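Probable leucine/isoleucine/valine-binding protein (Rhodopirellula baltica, PDB 4KV7) probably binds leucine, isoleucine, valine or a related small ligand as the periplasmic solute-binding component of an ABC transporter. Local coordinates at residues F245-V248 and S249-A253; T318-K321 and G322-R326. The protein carries 1 engineered substitution. One frame throughout, in Å; residues are numbered along the deposited sequence.

Contact 1: residues F245-V248 and S249-A253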
loop_
_atom_site.group_PDB
_atom_site.type_symbol
_atom_site.label_atom_id
_atom_site.label_comp_id
_atom_site.label_asym_id
_atom_site.label_seq_id
_atom_site.Cartn_x
_atom_site.Cartn_y
_atom_site.Cartn_z
ATOM N N PHE A 245 -6.754 -13.863 -12.623
ATOM C CA PHE A 245 -6.316 -12.500 -12.344
ATOM C C PHE A 245 -5.729 -12.435 -10.948
ATOM O O PHE A 245 -6.275 -13.028 -10.015
ATOM C CB PHE A 245 -7.485 -11.518 -12.470
ATOM C CG PHE A 245 -7.946 -11.305 -13.884
ATOM C CD1 PHE A 245 -7.181 -10.550 -14.759
ATOM C CD2 PHE A 245 -9.131 -11.858 -14.337
ATOM C CE1 PHE A 245 -7.588 -10.339 -16.053
ATOM C CE2 PHE A 245 -9.547 -11.650 -15.638
ATOM C CZ PHE A 245 -8.769 -10.886 -16.497
ATOM N N LEU A 246 -4.619 -11.723 -10.812
ATOM C CA LEU A 246 -3.990 -11.520 -9.506
ATOM C C LEU A 246 -3.701 -10.043 -9.324
ATOM O O LEU A 246 -3.005 -9.443 -10.144
ATOM C CB LEU A 246 -2.671 -12.286 -9.381
ATOM C CG LEU A 246 -2.748 -13.798 -9.606
ATOM C CD1 LEU A 246 -2.445 -14.176 -11.057
ATOM C CD2 LEU A 246 -1.812 -14.528 -8.655
ATOM N N ALA A 247 -4.202 -9.459 -8.240
ATOM C CA ALA A 247 -4.052 -8.032 -7.977
ATOM C C ALA A 247 -3.005 -7.811 -6.899
ATOM O O ALA A 247 -3.038 -8.465 -5.848
ATOM C CB ALA A 247 -5.379 -7.460 -7.526
ATOM N N VAL A 248 -2.094 -6.876 -7.125
ATOM C CA VAL A 248 -1.189 -6.485 -6.046
ATOM C C VAL A 248 -1.944 -5.660 -5.012
ATOM O O VAL A 248 -3.076 -5.193 -5.247
ATOM C CB VAL A 248 0.072 -5.735 -6.538
ATOM C CG1 VAL A 248 0.883 -6.614 -7.494
ATOM C CG2 VAL A 248 -0.279 -4.403 -7.171
ATOM N N SER A 249 -1.298 -5.444 -3.875
ATOM C CA SER A 249 -1.895 -4.747 -2.744
ATOM C C SER A 249 -2.513 -3.398 -3.100
ATOM O O SER A 249 -3.613 -3.058 -2.640
ATOM C CB SER A 249 -0.817 -4.547 -1.680
ATOM O OG SER A 249 0.262 -3.823 -2.234
ATOM N N PHE A 250 -1.789 -2.625 -3.894
ATOM C CA PHE A 250 -2.129 -1.246 -4.199
ATOM C C PHE A 250 -3.421 -1.127 -5.001
ATOM O O PHE A 250 -4.038 -0.070 -4.992
ATOM C CB PHE A 250 -0.968 -0.610 -4.983
ATOM C CG PHE A 250 -1.076 0.884 -5.165
ATOM C CD1 PHE A 250 -1.745 1.432 -6.254
ATOM C CD2 PHE A 250 -0.472 1.745 -4.257
ATOM C CE1 PHE A 250 -1.830 2.796 -6.420
ATOM C CE2 PHE A 250 -0.571 3.112 -4.410
ATOM C CZ PHE A 250 -1.255 3.644 -5.501
ATOM N N VAL A 251 -3.832 -2.185 -5.703
ATOM C CA VAL A 251 -5.068 -2.131 -6.481
ATOM C C VAL A 251 -6.241 -1.695 -5.615
ATOM O O VAL A 251 -7.080 -0.914 -6.054
ATOM C CB VAL A 251 -5.367 -3.498 -7.140
ATOM C CG1 VAL A 251 -6.735 -3.502 -7.814
ATOM C CG2 VAL A 251 -4.280 -3.846 -8.141
ATOM N N GLY A 252 -6.291 -2.201 -4.387
ATOM C CA GLY A 252 -7.405 -1.955 -3.487
ATOM C C GLY A 252 -8.448 -3.041 -3.642
ATOM O O GLY A 252 -9.425 -2.879 -4.381
ATOM N N ALA A 253 -8.219 -4.172 -2.978
ATOM C CA ALA A 253 -9.045 -5.360 -3.183
ATOM C C ALA A 253 -10.479 -5.144 -2.740
ATOM O O ALA A 253 -11.397 -5.711 -3.319
ATOM C CB ALA A 253 -8.438 -6.560 -2.466
#

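Contact 2: residues T318-K321 and G322-R326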
loop_
_atom_site.group_PDB
_atom_site.type_symbol
_atom_site.label_atom_id
_atom_site.label_comp_id
_atom_site.label_asym_id
_atom_site.label_seq_id
_atom_site.Cartn_x
_atom_site.Cartn_y
_atom_site.Cartn_z
ATOM N N THR A 318 6.378 7.534 21.564
ATOM C CA THR A 318 6.322 7.242 23.000
ATOM C C THR A 318 7.713 7.020 23.592
ATOM O O THR A 318 7.966 7.327 24.763
ATOM C CB THR A 318 5.448 5.990 23.280
ATOM O OG1 THR A 318 4.109 6.230 22.834
ATOM C CG2 THR A 318 5.415 5.652 24.761
ATOM N N SER A 319 8.621 6.501 22.773
ATOM C CA SER A 319 9.961 6.159 23.229
ATOM C C SER A 319 10.888 7.357 23.350
ATOM O O SER A 319 11.955 7.256 23.947
ATOM C CB SER A 319 10.599 5.137 22.287
ATOM O OG SER A 319 11.043 5.748 21.088
ATOM N N ILE A 320 10.495 8.487 22.776
ATOM C CA ILE A 320 11.384 9.636 22.732
ATOM C C ILE A 320 11.524 10.268 24.102
ATOM O O ILE A 320 10.532 10.519 24.784
ATOM C CB ILE A 320 10.892 10.700 21.724
ATOM C CG1 ILE A 320 10.948 10.146 20.301
ATOM C CG2 ILE A 320 11.741 11.967 21.817
ATOM C CD1 ILE A 320 10.326 11.052 19.258
ATOM N N LYS A 321 12.769 10.515 24.495
ATOM C CA LYS A 321 13.059 11.299 25.682
ATOM C C LYS A 321 13.623 12.632 25.231
ATOM O O LYS A 321 14.665 12.682 24.580
ATOM C CB LYS A 321 14.076 10.592 26.573
ATOM C CG LYS A 321 13.711 9.165 26.931
ATOM C CD LYS A 321 14.703 8.627 27.951
ATOM C CE LYS A 321 14.378 7.202 28.367
ATOM N NZ LYS A 321 13.088 7.114 29.111
ATOM N N GLY A 322 12.933 13.711 25.574
ATOM C CA GLY A 322 13.334 15.024 25.118
ATOM C C GLY A 322 12.454 15.520 23.991
ATOM O O GLY A 322 11.328 15.050 23.802
ATOM N N GLU A 323 12.979 16.483 23.246
ATOM C CA GLU A 323 12.230 17.152 22.197
ATOM C C GLU A 323 11.773 16.190 21.112
ATOM O O GLU A 323 12.548 15.380 20.601
ATOM C CB GLU A 323 13.088 18.260 21.588
ATOM C CG GLU A 323 12.425 19.028 20.464
ATOM C CD GLU A 323 13.298 20.153 19.951
ATOM O OE1 GLU A 323 14.509 19.926 19.745
ATOM O OE2 GLU A 323 12.776 21.272 19.766
ATOM N N ILE A 324 10.495 16.278 20.768
ATOM C CA ILE A 324 9.968 15.536 19.637
ATOM C C ILE A 324 10.156 16.400 18.391
ATOM O O ILE A 324 9.616 17.504 18.294
ATOM C CB ILE A 324 8.503 15.157 19.862
ATOM C CG1 ILE A 324 8.402 14.218 21.072
ATOM C CG2 ILE A 324 7.926 14.496 18.617
ATOM C CD1 ILE A 324 7.029 14.157 21.705
ATOM N N SER A 325 10.965 15.901 17.463
ATOM C CA SER A 325 11.352 16.658 16.282
ATOM C C SER A 325 11.517 15.696 15.121
ATOM O O SER A 325 11.434 14.483 15.298
ATOM C CB SER A 325 12.687 17.361 16.524
ATOM O OG SER A 325 13.719 16.399 16.686
ATOM N N ARG A 326 11.752 16.242 13.931
ATOM C CA ARG A 326 12.054 15.427 12.766
ATOM C C ARG A 326 13.213 14.487 13.059
ATOM O O ARG A 326 13.144 13.298 12.779
ATOM C CB ARG A 326 12.389 16.314 11.571
ATOM C CG ARG A 326 11.174 17.034 11.009
ATOM C CD ARG A 326 11.531 17.978 9.880
ATOM N NE ARG A 326 10.325 18.662 9.418
ATOM C CZ ARG A 326 10.306 19.658 8.539
ATOM N NH1 ARG A 326 11.432 20.086 7.984
ATOM N NH2 ARG A 326 9.149 20.224 8.210
HETATM O O HOH W 1 9.617 13.275 25.370
#

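Contact 1: residues F245-V248 and S249-A253
V248 and F250 bring two flat groups to this bend: the carbonyl of V248 and the phenyl ring of F250. Over the carbonyl sits V251 N, which donates a hydrogen bond of 3.1 Å to V248 O from well above the carbonyl plane, 49° out of it, and not along a lone pair. Such a bond, from residue i+3 back to residue i, closes a beta turn with helical S249 and F250 at its corners; a weak bond from G252 N to S249 O adds a second, overlapping turn. The F250 ring heads the other way, its CG anti to the backbone N (chi1 -170°); of the side chain, CB is the part that comes near V248, 4.4 Å from V248 CG2. The ring is steeply inclined to Y168, less so to F116 and Y68; a formic acid molecule, probably from the crystallisation liquor, lies beside it and may mark a pocket. V251 folds back over the strand end. Its CG2 packs 3.8 Å from A247 CB and 4.2 Å from V248 CG2. S249 OG is bound by E141, and more weakly by R135. At the N-cap of helix 253-260, G252 takes a positive phi. Strand 244-247, from which the turn springs, runs parallel between strands 219-223 and 268-271, while V248 leans on E141 and M145 of helix 138-151.

Contact 2: residues T318-K321 and G322-R326
I320 and I324 meet across a helix-loop-helix connection, the short link by which helix 301-319 hands over to helix 326-335. Their side chains cross obliquely, and I324 CG1 meets both methyls of I320, 4.1 Å from I320 CG2 and from I320 CD1. With CG2 of I320 anti to the backbone N, this methyl reaches across the bend, where it also rests 3.7 Å from G322 O and from E323 O. No direct hydrogen bond joins residues 318-321 to 322-326. A water does that work instead, donating to I320 O at 3.0 Å and to G322 O at 2.9 Å, and so tying together two carbonyls that could not bond to each other. K321 lies between the two carbonyls, and G322, with phi at 104°, turns the chain just after it. In the next shell, I320 is backed by S328, I329 and A332 of helix 326-335, whereas I324 faces L87 and, on strand 16-24, Q16 and L18. The start of the second helix fixes the far side of the loop: S325 is its N-cap, and S328 supplies one half of a capping box, its OG accepting from S325 N while also donating to E323 O.

In the fold
Both contacts show a chain leaving one regular element and being prepared for a helix, with a glycine of positive phi in the connection, yet they do so in different surroundings. Contact 1 is wholly buried, follows a sheet strand and closes with a direct backbone hydrogen bond; aromatic rings gather round F250. Contact 2 lies at the surface, its centre about 27 Å from the centre of the chain, follows a helix and relies on a water between carbonyls. Aliphatic side chains pack across each. The centres of contacts 1 and 2 are about 37 Å apart. They share no helix or strand, and nothing in one touches the other.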